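PDB 6JWY: 7,8-dihydro-6-hydroxymethylpterin pyrophosphokinase-dihydropteroate synthase from Plasmodium falciparum, which probably catalyses two successive steps of folate biosynthesis, pyrophosphorylation of 6-hydroxymethyl-7,8-dihydropterin and condensation of the resulting diphosphate with 4-aminobenzoate to 7,8-dihydropteroate. Local coordinates for residues D499-I504 with Y524-M529. The protein carries 1 engineered substitution. Sequence-based numbering, arbitrary orientation.
Sequences DILNDI and YSVVLM. With CKL (4-[(2-azanyl-4-oxidanylidene-7,8-dihydro-3~{H}-pteridin-6-yl)methylamino]-~{N}-(5,6-dimethoxypyrimidin-4-yl)benzenesulfonamide), chain C.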
loop_
_atom_site.group_PDB
_atom_site.type_symbol
_atom_site.label_atom_id
_atom_site.label_comp_id
_atom_site.label_asym_id
_atom_site.label_seq_id
_atom_site.Cartn_x
_atom_site.Cartn_y
_atom_site.Cartn_z
ATOM N N ASP A 499 9.230 27.997 -13.440
ATOM C CA ASP A 499 9.460 26.825 -14.266
ATOM C C ASP A 499 8.137 26.223 -14.759
ATOM O O ASP A 499 8.107 25.692 -15.877
ATOM C CB ASP A 499 10.294 25.786 -13.524
ATOM C CG ASP A 499 11.549 26.387 -12.918
ATOM O OD1 ASP A 499 12.398 26.840 -13.710
ATOM O OD2 ASP A 499 11.663 26.398 -11.635
ATOM N N ILE A 500 7.067 26.319 -13.932
ATOM C CA ILE A 500 5.836 25.578 -14.163
ATOM C C ILE A 500 4.636 26.511 -14.055
ATOM O O ILE A 500 4.549 27.315 -13.119
ATOM C CB ILE A 500 5.697 24.418 -13.158
ATOM C CG1 ILE A 500 6.793 23.353 -13.341
ATOM C CG2 ILE A 500 4.283 23.822 -13.175
ATOM C CD1 ILE A 500 6.757 22.237 -12.303
ATOM N N LEU A 501 3.684 26.340 -14.982
ATOM C CA LEU A 501 2.379 26.964 -14.842
ATOM C C LEU A 501 1.452 25.984 -14.136
ATOM O O LEU A 501 1.263 24.864 -14.607
ATOM C CB LEU A 501 1.861 27.289 -16.253
ATOM C CG LEU A 501 0.380 27.665 -16.340
ATOM C CD1 LEU A 501 0.113 28.971 -15.591
ATOM C CD2 LEU A 501 -0.087 27.732 -17.794
ATOM N N ASN A 502 0.874 26.414 -13.013
ATOM C CA ASN A 502 -0.176 25.673 -12.315
ATOM C C ASN A 502 -1.487 26.386 -12.641
ATOM O O ASN A 502 -1.812 27.414 -12.033
ATOM C CB ASN A 502 0.108 25.607 -10.808
ATOM C CG ASN A 502 -0.998 25.001 -9.973
ATOM O OD1 ASN A 502 -1.876 24.327 -10.495
ATOM N ND2 ASN A 502 -0.983 25.230 -8.671
ATOM N N ASP A 503 -2.175 25.898 -13.681
ATOM C CA ASP A 503 -3.355 26.558 -14.225
ATOM C C ASP A 503 -4.581 25.800 -13.731
ATOM O O ASP A 503 -4.911 24.741 -14.237
ATOM C CB ASP A 503 -3.278 26.662 -15.749
ATOM C CG ASP A 503 -4.408 27.468 -16.405
ATOM O OD1 ASP A 503 -5.590 27.288 -15.999
ATOM O OD2 ASP A 503 -4.109 28.255 -17.367
ATOM N N ILE A 504 -5.263 26.331 -12.724
ATOM C CA ILE A 504 -6.350 25.566 -12.142
ATOM C C ILE A 504 -7.585 25.525 -13.049
ATOM O O ILE A 504 -8.591 24.925 -12.677
ATOM C CB ILE A 504 -6.703 26.133 -10.757
ATOM C CG1 ILE A 504 -7.194 27.580 -10.872
ATOM C CG2 ILE A 504 -5.513 25.977 -9.808
ATOM C CD1 ILE A 504 -8.194 27.943 -9.826
ATOM N N TYR A 524 8.030 24.772 -21.112
ATOM C CA TYR A 524 7.657 24.836 -19.707
ATOM C C TYR A 524 6.622 23.750 -19.417
ATOM O O TYR A 524 5.791 23.453 -20.262
ATOM C CB TYR A 524 7.116 26.235 -19.395
ATOM C CG TYR A 524 8.132 27.340 -19.510
ATOM C CD1 TYR A 524 8.998 27.611 -18.456
ATOM C CD2 TYR A 524 8.229 28.130 -20.651
ATOM C CE1 TYR A 524 9.934 28.633 -18.534
ATOM C CE2 TYR A 524 9.162 29.154 -20.744
ATOM C CZ TYR A 524 10.023 29.408 -19.682
ATOM O OH TYR A 524 10.963 30.415 -19.731
ATOM N N SER A 525 6.661 23.175 -18.219
ATOM C CA SER A 525 5.686 22.181 -17.775
ATOM C C SER A 525 4.478 22.893 -17.169
ATOM O O SER A 525 4.575 24.059 -16.758
ATOM C CB SER A 525 6.269 21.241 -16.743
ATOM O OG SER A 525 7.414 20.573 -17.235
ATOM N N VAL A 526 3.380 22.132 -17.025
ATOM C CA VAL A 526 2.092 22.688 -16.693
ATOM C C VAL A 526 1.318 21.636 -15.908
ATOM O O VAL A 526 1.335 20.460 -16.285
ATOM C CB VAL A 526 1.382 23.024 -18.021
ATOM C CG1 VAL A 526 1.305 21.813 -18.949
ATOM C CG2 VAL A 526 0.026 23.707 -17.840
ATOM N N VAL A 527 0.616 22.084 -14.857
ATOM C CA VAL A 527 -0.363 21.315 -14.105
ATOM C C VAL A 527 -1.756 21.666 -14.622
ATOM O O VAL A 527 -2.134 22.820 -14.572
ATOM C CB VAL A 527 -0.289 21.679 -12.610
ATOM C CG1 VAL A 527 -1.274 20.886 -11.768
ATOM C CG2 VAL A 527 1.104 21.488 -12.086
ATOM N N LEU A 528 -2.538 20.669 -15.059
ATOM C CA LEU A 528 -3.900 20.895 -15.520
ATOM C C LEU A 528 -4.820 20.361 -14.439
ATOM O O LEU A 528 -4.801 19.181 -14.163
ATOM C CB LEU A 528 -4.127 20.050 -16.779
ATOM C CG LEU A 528 -3.316 20.409 -18.025
ATOM C CD1 LEU A 528 -3.653 19.455 -19.184
ATOM C CD2 LEU A 528 -3.511 21.881 -18.431
ATOM N N MET A 529 -5.649 21.209 -13.847
ATOM C CA MET A 529 -6.498 20.766 -12.747
ATOM C C MET A 529 -7.968 20.789 -13.177
ATOM O O MET A 529 -8.367 21.626 -13.975
ATOM C CB MET A 529 -6.308 21.687 -11.531
ATOM C CG MET A 529 -6.935 21.142 -10.274
ATOM S SD MET A 529 -7.208 22.420 -9.043
ATOM C CE MET A 529 -8.703 23.230 -9.636
HETATM C C2 CKL C . -3.660 22.877 -7.794
HETATM C C4 CKL C . -5.112 22.278 -6.026
HETATM C C5 CKL C . -5.166 23.662 -5.538
HETATM C C6 CKL C . -4.371 24.607 -6.342
HETATM O O24 CKL C . -12.777 22.988 0.127
HETATM S S21 CKL C . -11.931 24.013 0.700
HETATM O O23 CKL C . -11.359 23.440 1.875
HETATM N N22 CKL C . -12.644 25.384 1.203
HETATM C C25 CKL C . -13.927 25.753 0.964
HETATM C C30 CKL C . -14.397 26.936 1.522
HETATM O O31 CKL C . -13.579 27.722 2.298
HETATM C C32 CKL C . -12.895 28.844 1.732
HETATM C C29 CKL C . -15.714 27.300 1.296
HETATM O O33 CKL C . -16.211 28.464 1.842
HETATM C C34 CKL C . -17.535 28.538 2.398
HETATM N N28 CKL C . -16.497 26.502 0.527
HETATM C C27 CKL C . -16.023 25.361 -0.010
HETATM N N26 CKL C . -14.756 24.982 0.207
HETATM C C18 CKL C . -10.878 24.543 -0.395
HETATM C C17 CKL C . -9.737 25.213 0.053
HETATM C C16 CKL C . -8.822 25.687 -0.878
HETATM C C19 CKL C . -11.111 24.379 -1.771
HETATM C C20 CKL C . -10.185 24.858 -2.699
HETATM C C15 CKL C . -9.022 25.496 -2.248
HETATM N N14 CKL C . -8.095 25.953 -3.159
HETATM C C13 CKL C . -6.645 26.107 -2.971
HETATM C C8 CKL C . -5.901 25.435 -4.118
HETATM C C9 CKL C . -5.106 26.415 -4.897
HETATM N N10 CKL C . -4.370 25.891 -6.003
HETATM N N1 CKL C . -3.635 24.185 -7.423
HETATM N N7 CKL C . -5.899 24.085 -4.448
HETATM O O12 CKL C . -5.741 21.383 -5.418
HETATM N N3 CKL C . -4.385 21.970 -7.121
HETATM N N11 CKL C . -2.983 22.475 -8.885
HETATM O O HOH W 1 9.361 23.468 -16.497
#
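In the TIM barrel of the dihydropteroate synthase part, strands 500-503 and 525-529 are parallel neighbours whose C-terminal ends line the pterin pocket, L501 pairing with V526 and N502 with V527. Three backbone hydrogen bonds join them: L501 N to S525 O (3.0 Å), V527 N to L501 O (2.9 Å) and D503 N to V527 O (3.2 Å). At the N-terminal end of the pair, where D499 O and S525 N stand too far apart to bond directly, a water accepts from S525 N and can donate to D499 O, and D499 O lies at the edge of the Y524 ring.

I500, N502 and V527 face the barrel interior, where I500 CG2 meets V527 CG2. L501 and V526 lie side by side on the outer face, where V526 also meets L562 of helix 547-564, with L501 CD2 4.0 Å from V526 CG2. At the pocket end, N502 extends with CG anti to its own N (chi1 173°) and grips the pterin of CKL through both ends of its amide: OD1 accepts from N11 (2.7 Å, 168° at the hydrogen) while ND2 donates to N1 at 3.1 Å. V527 CG1 packs against both OD1 and N11. M529 extends through its first two torsions, which puts SD 3.4 Å from CKL N3; the bend at chi3 (79°) then turns CE against I504 CB, and I504 CG2 touches the pterin at N1.

ND2 also donates to D430, which helps fix which way the amide is turned. D482 and D575 bind CKL too. The paired donor and acceptor of N502 match the amino group and ring nitrogen of the pterin, so this strand pair contributes directly to its recognition.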